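Local coordinates for protein arylmalonate decarboxylase (Bordetella bronchiseptica, PDB 3DTV) that catalyses the decarboxylation of 2-aryl-2-methylmalonates, releasing carbon dioxide and leaving 2-arylpropionates, at residues S78-A83 against D128-R133; L170-F175 against R202-P207. One frame throughout, in Å; residues are numbered along the deposited sequence.

Both contacts lie at the surface of arylmalonate decarboxylase, whose fold holds two four-stranded parallel sheets, each with strand order 2-1-3-4. Interaction 1 joins the two halves: the turn that continues from helix 75-79, which follows a strand of the first sheet, meets helix 128-140, which follows a strand of the second. Interaction 2 stays with the second sheet, where helices 164-176 and 196-204 lie against strand 183-187. The centres of the two interactions are about 23 Å apart. Interaction 1 relies on an arginine stacked on a tyrosine, one hydrogen bond, a water and a buried phenylalanine against a valine; interaction 2 is largely apolar, with an arginine at its border and no hydrogen bond between its segments.

Interaction 1. Residues S78-A83 against D128-R133; sequences SFYRGA and DDVNER
The type I beta turn from Phe79 to Gly82, continuing from helix 75-79, meets the first turns of helix 128-140 through a cation-pi stack of Arg133 on Tyr80. The guanidinium lies flat on the ring, the planes 5° apart, and Arg133 CZ sits 4.0 Å from the Tyr80 ring centroid. Arg133 CD covers the same face in a CH-pi contact, 3.5 Å from that centroid. The arginine chain runs extended from CG to NE, which lets its end reach the turn: NH1 donates to Tyr80 O (2.9 Å, N-H...O 153°), with the oxygen near the guanidinium plane. One turn earlier in the helix, Asp129 OD1 takes NE of Arg133 in a salt bridge of 3.1 Å, on the syn side but out of the carboxylate plane. Two partners thus limit rotation of the guanidinium. Beside the stack, Val130 CG2 approaches the edge of the Tyr80 ring, while Val130 CG1 meets Phe79 CZ at 3.5 Å. A water donates to Arg133 O and, weakly, to Phe79 O. Deeper in, Phe79 packs on Leu134 and Phe137 of helix 128-140, while Asn131 of that helix touches Cys148 and Ser150 of strand 144-150.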
ATOM      1  N   SER A  78      -2.985  -7.994   3.814  1.00 33.03           N
ATOM      2  CA  SER A  78      -2.850  -7.318   5.083  1.00 32.25           C
ATOM      3  C   SER A  78      -4.126  -6.651   5.602  1.00 34.31           C
ATOM      4  O   SER A  78      -4.170  -6.244   6.789  1.00 35.99           O
ATOM      5  CB  SER A  78      -1.731  -6.309   5.015  1.00 32.20           C
ATOM      6  OG  SER A  78      -1.938  -5.450   3.909  1.00 33.73           O
ATOM      7  N   PHE A  79      -5.182  -6.573   4.792  1.00 34.08           N
ATOM      8  CA  PHE A  79      -6.454  -6.036   5.324  1.00 34.07           C
ATOM      9  C   PHE A  79      -7.621  -7.030   5.316  1.00 35.11           C
ATOM     10  O   PHE A  79      -8.652  -6.805   5.943  1.00 34.20           O
ATOM     11  CB  PHE A  79      -6.858  -4.778   4.577  1.00 36.28           C
ATOM     12  CG  PHE A  79      -7.381  -5.019   3.167  1.00 37.80           C
ATOM     13  CD1 PHE A  79      -8.603  -5.723   2.943  1.00 39.45           C
ATOM     14  CD2 PHE A  79      -6.726  -4.466   2.089  1.00 36.80           C
ATOM     15  CE1 PHE A  79      -9.081  -5.957   1.637  1.00 38.50           C
ATOM     16  CE2 PHE A  79      -7.215  -4.657   0.797  1.00 38.76           C
ATOM     17  CZ  PHE A  79      -8.398  -5.389   0.570  1.00 38.46           C
ATOM     18  N   TYR A  80      -7.454  -8.126   4.597  1.00 34.02           N
ATOM     19  CA  TYR A  80      -8.528  -9.069   4.405  1.00 37.18           C
ATOM     20  C   TYR A  80      -9.147  -9.556   5.720  1.00 35.91           C
ATOM     21  O   TYR A  80     -10.313  -9.811   5.776  1.00 35.91           O
ATOM     22  CB  TYR A  80      -7.967 -10.261   3.621  1.00 42.05           C
ATOM     23  CG  TYR A  80      -9.002 -11.271   3.190  1.00 44.89           C
ATOM     24  CD1 TYR A  80      -9.311 -12.386   3.997  1.00 45.82           C
ATOM     25  CD2 TYR A  80      -9.639 -11.137   1.950  1.00 47.16           C
ATOM     26  CE1 TYR A  80     -10.275 -13.326   3.598  1.00 48.16           C
ATOM     27  CE2 TYR A  80     -10.590 -12.056   1.530  1.00 48.92           C
ATOM     28  CZ  TYR A  80     -10.912 -13.158   2.352  1.00 49.57           C
ATOM     29  OH  TYR A  80     -11.862 -14.060   1.905  1.00 48.22           O
ATOM     30  N   ARG A  81      -8.340  -9.715   6.759  1.00 35.55           N
ATOM     31  CA  ARG A  81      -8.758 -10.312   8.003  1.00 37.08           C
ATOM     32  C   ARG A  81      -8.939  -9.248   9.075  1.00 37.20           C
ATOM     33  O   ARG A  81      -9.124  -9.570  10.255  1.00 38.30           O
ATOM     34  CB  ARG A  81      -7.735 -11.357   8.431  1.00 38.52           C
ATOM     35  CG  ARG A  81      -7.325 -12.209   7.291  1.00 45.12           C
ATOM     36  CD  ARG A  81      -7.371 -13.637   7.651  1.00 51.92           C
ATOM     37  NE  ARG A  81      -8.089 -14.489   6.677  1.00 59.05           N
ATOM     38  CZ  ARG A  81      -9.302 -15.032   6.873  1.00 62.79           C
ATOM     39  NH1 ARG A  81     -10.001 -14.799   7.999  1.00 64.09           N
ATOM     40  NH2 ARG A  81      -9.839 -15.795   5.930  1.00 63.97           N
ATOM     41  N   GLY A  82      -8.884  -7.973   8.664  1.00 35.70           N
ATOM     42  CA  GLY A  82      -9.300  -6.907   9.564  1.00 33.59           C
ATOM     43  C   GLY A  82      -8.083  -6.196  10.130  1.00 30.87           C
ATOM     44  O   GLY A  82      -6.939  -6.590   9.864  1.00 29.66           O
ATOM     45  N   ALA A  83      -8.322  -5.143  10.906  1.00 31.03           N
ATOM     46  CA  ALA A  83      -7.248  -4.237  11.356  1.00 30.34           C
ATOM     47  C   ALA A  83      -6.444  -4.877  12.511  1.00 28.95           C
ATOM     48  O   ALA A  83      -5.231  -4.679  12.630  1.00 29.67           O
ATOM     49  CB  ALA A  83      -7.827  -2.866  11.793  1.00 28.39           C
ATOM     50  N   ASP A 128     -16.168  -7.860  -5.088  1.00 52.59           N
ATOM     51  CA  ASP A 128     -17.097  -7.432  -4.047  1.00 54.18           C
ATOM     52  C   ASP A 128     -16.647  -7.816  -2.633  1.00 52.44           C
ATOM     53  O   ASP A 128     -16.530  -6.958  -1.769  1.00 50.92           O
ATOM     54  CB  ASP A 128     -18.489  -8.048  -4.315  1.00 57.86           C
ATOM     55  CG  ASP A 128     -19.078  -7.587  -5.631  1.00 61.32           C
ATOM     56  OD1 ASP A 128     -18.813  -6.415  -6.020  1.00 62.38           O
ATOM     57  OD2 ASP A 128     -19.787  -8.395  -6.283  1.00 64.08           O
ATOM     58  N   ASP A 129     -16.428  -9.104  -2.395  1.00 51.44           N
ATOM     59  CA  ASP A 129     -16.197  -9.572  -1.045  1.00 51.29           C
ATOM     60  C   ASP A 129     -14.952  -8.947  -0.439  1.00 49.60           C
ATOM     61  O   ASP A 129     -14.907  -8.621   0.761  1.00 46.50           O
ATOM     62  CB  ASP A 129     -16.079 -11.087  -1.001  1.00 54.70           C
ATOM     63  CG  ASP A 129     -15.861 -11.594   0.417  1.00 55.34           C
ATOM     64  OD1 ASP A 129     -14.724 -12.043   0.710  1.00 55.06           O
ATOM     65  OD2 ASP A 129     -16.810 -11.487   1.232  1.00 56.09           O
ATOM     66  N   VAL A 130     -13.941  -8.768  -1.291  1.00 46.63           N
ATOM     67  CA  VAL A 130     -12.696  -8.125  -0.873  1.00 44.91           C
ATOM     68  C   VAL A 130     -12.865  -6.635  -0.632  1.00 44.02           C
ATOM     69  O   VAL A 130     -12.294  -6.089   0.312  1.00 44.86           O
ATOM     70  CB  VAL A 130     -11.493  -8.433  -1.846  1.00 43.63           C
ATOM     71  CG1 VAL A 130     -10.213  -7.647  -1.393  1.00 39.54           C
ATOM     72  CG2 VAL A 130     -11.255  -9.971  -1.859  1.00 44.70           C
ATOM     73  N   ASN A 131     -13.658  -5.985  -1.469  1.00 44.98           N
ATOM     74  CA  ASN A 131     -13.943  -4.541  -1.312  1.00 46.19           C
ATOM     75  C   ASN A 131     -14.708  -4.251  -0.021  1.00 46.17           C
ATOM     76  O   ASN A 131     -14.498  -3.216   0.614  1.00 44.15           O
ATOM     77  CB  ASN A 131     -14.728  -4.028  -2.515  1.00 46.83           C
ATOM     78  CG  ASN A 131     -13.853  -3.945  -3.762  1.00 45.92           C
ATOM     79  OD1 ASN A 131     -12.675  -3.613  -3.670  1.00 46.25           O
ATOM     80  ND2 ASN A 131     -14.413  -4.278  -4.920  1.00 47.14           N
ATOM     81  N   GLU A 132     -15.585  -5.183   0.349  1.00 46.93           N
ATOM     82  CA  GLU A 132     -16.279  -5.120   1.590  1.00 49.61           C
ATOM     83  C   GLU A 132     -15.297  -5.246   2.774  1.00 48.05           C
ATOM     84  O   GLU A 132     -15.494  -4.581   3.793  1.00 47.35           O
ATOM     85  CB  GLU A 132     -17.350  -6.222   1.682  1.00 52.45           C
ATOM     86  CG  GLU A 132     -18.536  -6.065   0.722  1.00 55.76           C
ATOM     87  CD  GLU A 132     -19.353  -7.363   0.627  1.00 59.74           C
ATOM     88  OE1 GLU A 132     -19.418  -8.126   1.651  1.00 61.84           O
ATOM     89  OE2 GLU A 132     -19.923  -7.623  -0.467  1.00 61.30           O
ATOM     90  N   ARG A 133     -14.277  -6.111   2.656  1.00 44.63           N
ATOM     91  CA  ARG A 133     -13.326  -6.302   3.744  1.00 41.56           C
ATOM     92  C   ARG A 133     -12.431  -5.051   3.789  1.00 38.56           C
ATOM     93  O   ARG A 133     -11.924  -4.684   4.825  1.00 38.69           O
ATOM     94  CB  ARG A 133     -12.494  -7.593   3.516  1.00 42.99           C
ATOM     95  CG  ARG A 133     -13.259  -8.872   3.865  1.00 45.01           C
ATOM     96  CD  ARG A 133     -12.723 -10.091   3.165  1.00 47.11           C
ATOM     97  NE  ARG A 133     -13.551 -11.259   3.454  1.00 48.88           N
ATOM     98  CZ  ARG A 133     -13.491 -11.964   4.590  1.00 51.05           C
ATOM     99  NH1 ARG A 133     -12.608 -11.636   5.532  1.00 48.09           N
ATOM    100  NH2 ARG A 133     -14.318 -13.008   4.794  1.00 50.94           N
TER
HETATM  101  O   HOH W   1     -11.713  -6.152   7.365  1.00 43.39           O

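Interaction 2. Residues L170-F175 against R202-P207; sequences LCVRAF and RRLGVP. With SO4 (sulfate ion), chain H.
Leu204 meets Phe175 with one methyl and Val172 with the other, joining helix 164-176 to the end of helix 196-204 beside the second parallel sheet of this alpha/beta fold, of the Asp/Glu racemase clan. CD2 takes the closer contact, 3.6 Å from Phe175 CB, and also lies near CG and CD1 of that ring, which it meets obliquely. CD1 reaches Val172 CG2 at 4.0 Å. The Phe175 ring is carried toward Leu204 and Val206 because its CG stands opposite the backbone N (chi1 -170°); CE2 then meets Val206 CG1 at 4.2 Å. At the solvent-facing border, Val172 CG2 lies over one face of the Arg203 guanidinium, toward its rim. Gly205, the first residue beyond the helix, has positive phi, and the chain turns there so that Val206 also faces helix 164-176.

Strand 183-187 supports both sides: Ile184 touches Phe175, Leu204 and Val206, and its backbone is hydrogen-bonded to that of Pro207, while Cys171 rests on Leu186. In sequence, helix 164-176 precedes this strand and helix 196-204 follows it. Farther round helix 164-176, Arg173 NE forms a salt bridge with Asp169, which probably steadies the bent side chain. Arg149 NE also binds the sulfate held there, an ion probably from the crystallisation liquor; Arg173 NH1 donates to its O1 at 2.9 Å, with an N-H...O angle of 140°.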
ATOM      1  N   LEU A 170     -11.346   4.848 -13.750  1.00 49.81           N
ATOM      2  CA  LEU A 170     -11.795   4.124 -12.553  1.00 48.63           C
ATOM      3  C   LEU A 170     -11.989   5.073 -11.356  1.00 48.05           C
ATOM      4  O   LEU A 170     -12.994   5.005 -10.657  1.00 48.49           O
ATOM      5  CB  LEU A 170     -10.750   3.061 -12.177  1.00 48.17           C
ATOM      6  CG  LEU A 170     -11.219   1.856 -11.363  1.00 47.54           C
ATOM      7  CD1 LEU A 170     -10.065   1.224 -10.608  1.00 46.15           C
ATOM      8  CD2 LEU A 170     -12.342   2.207 -10.466  1.00 47.53           C
ATOM      9  N   CYS A 171     -10.984   5.910 -11.104  1.00 45.61           N
ATOM     10  CA  CYS A 171     -10.990   6.798  -9.955  1.00 46.71           C
ATOM     11  C   CYS A 171     -11.979   7.943 -10.132  1.00 48.01           C
ATOM     12  O   CYS A 171     -12.602   8.359  -9.179  1.00 48.87           O
ATOM     13  CB  CYS A 171      -9.626   7.432  -9.766  1.00 44.11           C
ATOM     14  SG  CYS A 171      -8.305   6.359  -9.267  1.00 49.27           S
ATOM     15  N   VAL A 172     -12.076   8.484 -11.342  1.00 49.71           N
ATOM     16  CA  VAL A 172     -13.047   9.528 -11.618  1.00 53.38           C
ATOM     17  C   VAL A 172     -14.466   9.010 -11.377  1.00 54.33           C
ATOM     18  O   VAL A 172     -15.326   9.712 -10.820  1.00 56.68           O
ATOM     19  CB  VAL A 172     -12.919  10.005 -13.080  1.00 55.21           C
ATOM     20  CG1 VAL A 172     -14.001  11.063 -13.425  1.00 56.63           C
ATOM     21  CG2 VAL A 172     -11.535  10.549 -13.327  1.00 56.26           C
ATOM     22  N   ARG A 173     -14.733   7.783 -11.823  1.00 53.79           N
ATOM     23  CA  ARG A 173     -16.038   7.169 -11.564  1.00 53.62           C
ATOM     24  C   ARG A 173     -16.209   6.878 -10.069  1.00 52.16           C
ATOM     25  O   ARG A 173     -17.320   7.045  -9.542  1.00 50.17           O
ATOM     26  CB  ARG A 173     -16.236   5.903 -12.418  1.00 55.60           C
ATOM     27  CG  ARG A 173     -16.500   6.202 -13.915  1.00 56.82           C
ATOM     28  CD  ARG A 173     -16.806   4.939 -14.720  1.00 58.34           C
ATOM     29  NE  ARG A 173     -15.724   3.960 -14.644  1.00 59.03           N
ATOM     30  CZ  ARG A 173     -15.802   2.789 -14.003  1.00 59.75           C
ATOM     31  NH1 ARG A 173     -16.934   2.449 -13.395  1.00 58.25           N
ATOM     32  NH2 ARG A 173     -14.743   1.959 -13.970  1.00 57.93           N
ATOM     33  N   ALA A 174     -15.126   6.446  -9.378  1.00 46.83           N
ATOM     34  CA  ALA A 174     -15.198   6.323  -7.900  1.00 46.99           C
ATOM     35  C   ALA A 174     -15.580   7.658  -7.186  1.00 47.02           C
ATOM     36  O   ALA A 174     -16.479   7.673  -6.332  1.00 45.92           O
ATOM     37  CB  ALA A 174     -13.891   5.738  -7.301  1.00 42.05           C
ATOM     38  N   PHE A 175     -14.888   8.747  -7.542  1.00 47.80           N
ATOM     39  CA  PHE A 175     -15.174  10.087  -6.990  1.00 50.60           C
ATOM     40  C   PHE A 175     -16.566  10.680  -7.365  1.00 54.02           C
ATOM     41  O   PHE A 175     -17.275  11.209  -6.499  1.00 52.95           O
ATOM     42  CB  PHE A 175     -14.073  11.069  -7.395  1.00 50.73           C
ATOM     43  CG  PHE A 175     -14.140  12.414  -6.676  1.00 52.77           C
ATOM     44  CD1 PHE A 175     -14.448  13.579  -7.379  1.00 53.60           C
ATOM     45  CD2 PHE A 175     -13.842  12.516  -5.299  1.00 53.62           C
ATOM     46  CE1 PHE A 175     -14.527  14.825  -6.743  1.00 54.11           C
ATOM     47  CE2 PHE A 175     -13.908  13.760  -4.645  1.00 53.58           C
ATOM     48  CZ  PHE A 175     -14.241  14.919  -5.382  1.00 55.23           C
ATOM     49  N   ARG A 202      -4.749  15.989 -10.789  1.00 55.73           N
ATOM     50  CA  ARG A 202      -4.744  17.166 -11.655  1.00 61.64           C
ATOM     51  C   ARG A 202      -6.130  17.538 -12.080  1.00 60.11           C
ATOM     52  O   ARG A 202      -6.442  18.703 -12.122  1.00 60.42           O
ATOM     53  CB  ARG A 202      -3.864  16.952 -12.893  1.00 64.82           C
ATOM     54  CG  ARG A 202      -2.629  17.863 -12.894  1.00 72.95           C
ATOM     55  CD  ARG A 202      -1.630  17.604 -14.053  1.00 75.80           C
ATOM     56  NE  ARG A 202      -0.983  16.290 -13.967  1.00 80.19           N
ATOM     57  CZ  ARG A 202       0.181  15.975 -14.541  1.00 81.77           C
ATOM     58  NH1 ARG A 202       0.835  16.877 -15.282  1.00 83.21           N
ATOM     59  NH2 ARG A 202       0.684  14.747 -14.380  1.00 79.84           N
ATOM     60  N   ARG A 203      -6.941  16.519 -12.362  1.00 59.82           N
ATOM     61  CA  ARG A 203      -8.311  16.634 -12.870  1.00 57.77           C
ATOM     62  C   ARG A 203      -9.371  16.859 -11.807  1.00 55.63           C
ATOM     63  O   ARG A 203     -10.380  17.490 -12.071  1.00 55.38           O
ATOM     64  CB  ARG A 203      -8.673  15.400 -13.705  1.00 58.60           C
ATOM     65  CG  ARG A 203      -7.989  15.417 -15.082  1.00 59.81           C
ATOM     66  CD  ARG A 203      -8.249  14.149 -15.900  1.00 59.44           C
ATOM     67  NE  ARG A 203      -9.664  13.880 -16.117  1.00 60.15           N
ATOM     68  CZ  ARG A 203     -10.126  12.912 -16.904  1.00 61.33           C
ATOM     69  NH1 ARG A 203      -9.275  12.110 -17.530  1.00 63.23           N
ATOM     70  NH2 ARG A 203     -11.432  12.721 -17.049  1.00 60.24           N
ATOM     71  N   LEU A 204      -9.148  16.354 -10.602  1.00 52.68           N
ATOM     72  CA  LEU A 204     -10.163  16.408  -9.547  1.00 50.83           C
ATOM     73  C   LEU A 204      -9.748  17.299  -8.369  1.00 52.10           C
ATOM     74  O   LEU A 204     -10.603  17.733  -7.589  1.00 50.90           O
ATOM     75  CB  LEU A 204     -10.495  15.009  -9.037  1.00 50.11           C
ATOM     76  CG  LEU A 204     -11.183  13.980  -9.954  1.00 53.05           C
ATOM     77  CD1 LEU A 204     -10.386  13.752 -11.242  1.00 54.66           C
ATOM     78  CD2 LEU A 204     -11.418  12.628  -9.214  1.00 48.73           C
ATOM     79  N   GLY A 205      -8.444  17.565  -8.232  1.00 52.39           N
ATOM     80  CA  GLY A 205      -7.962  18.402  -7.149  1.00 52.72           C
ATOM     81  C   GLY A 205      -8.034  17.738  -5.794  1.00 53.22           C
ATOM     82  O   GLY A 205      -7.985  18.387  -4.747  1.00 54.74           O
ATOM     83  N   VAL A 206      -8.117  16.424  -5.803  1.00 51.87           N
ATOM     84  CA  VAL A 206      -8.192  15.703  -4.552  1.00 51.38           C
ATOM     85  C   VAL A 206      -7.067  14.682  -4.575  1.00 48.30           C
ATOM     86  O   VAL A 206      -6.681  14.247  -5.682  1.00 47.16           O
ATOM     87  CB  VAL A 206      -9.603  15.068  -4.400  1.00 53.79           C
ATOM     88  CG1 VAL A 206      -9.676  13.699  -5.016  1.00 50.80           C
ATOM     89  CG2 VAL A 206      -9.989  15.010  -2.956  1.00 56.38           C
ATOM     90  N   PRO A 207      -6.507  14.324  -3.378  1.00 46.61           N
ATOM     91  CA  PRO A 207      -5.394  13.386  -3.381  1.00 46.42           C
ATOM     92  C   PRO A 207      -5.802  11.914  -3.548  1.00 45.18           C
ATOM     93  O   PRO A 207      -6.853  11.475  -3.059  1.00 41.67           O
ATOM     94  CB  PRO A 207      -4.769  13.594  -1.987  1.00 46.94           C
ATOM     95  CG  PRO A 207      -5.922  13.856  -1.129  1.00 46.48           C
ATOM     96  CD  PRO A 207      -6.815  14.762  -1.995  1.00 45.64           C
TER
HETATM   97  S   SO4 H1003     -20.330   4.485 -12.884  1.00 80.14           S
HETATM   98  O1  SO4 H1003     -19.641   3.201 -12.717  1.00 79.76           O
HETATM   99  O2  SO4 H1003     -20.487   4.667 -14.331  1.00 78.73           O
HETATM  100  O3  SO4 H1003     -21.628   4.543 -12.173  1.00 77.80           O
HETATM  101  O4  SO4 H1003     -19.470   5.542 -12.323  1.00 79.99           O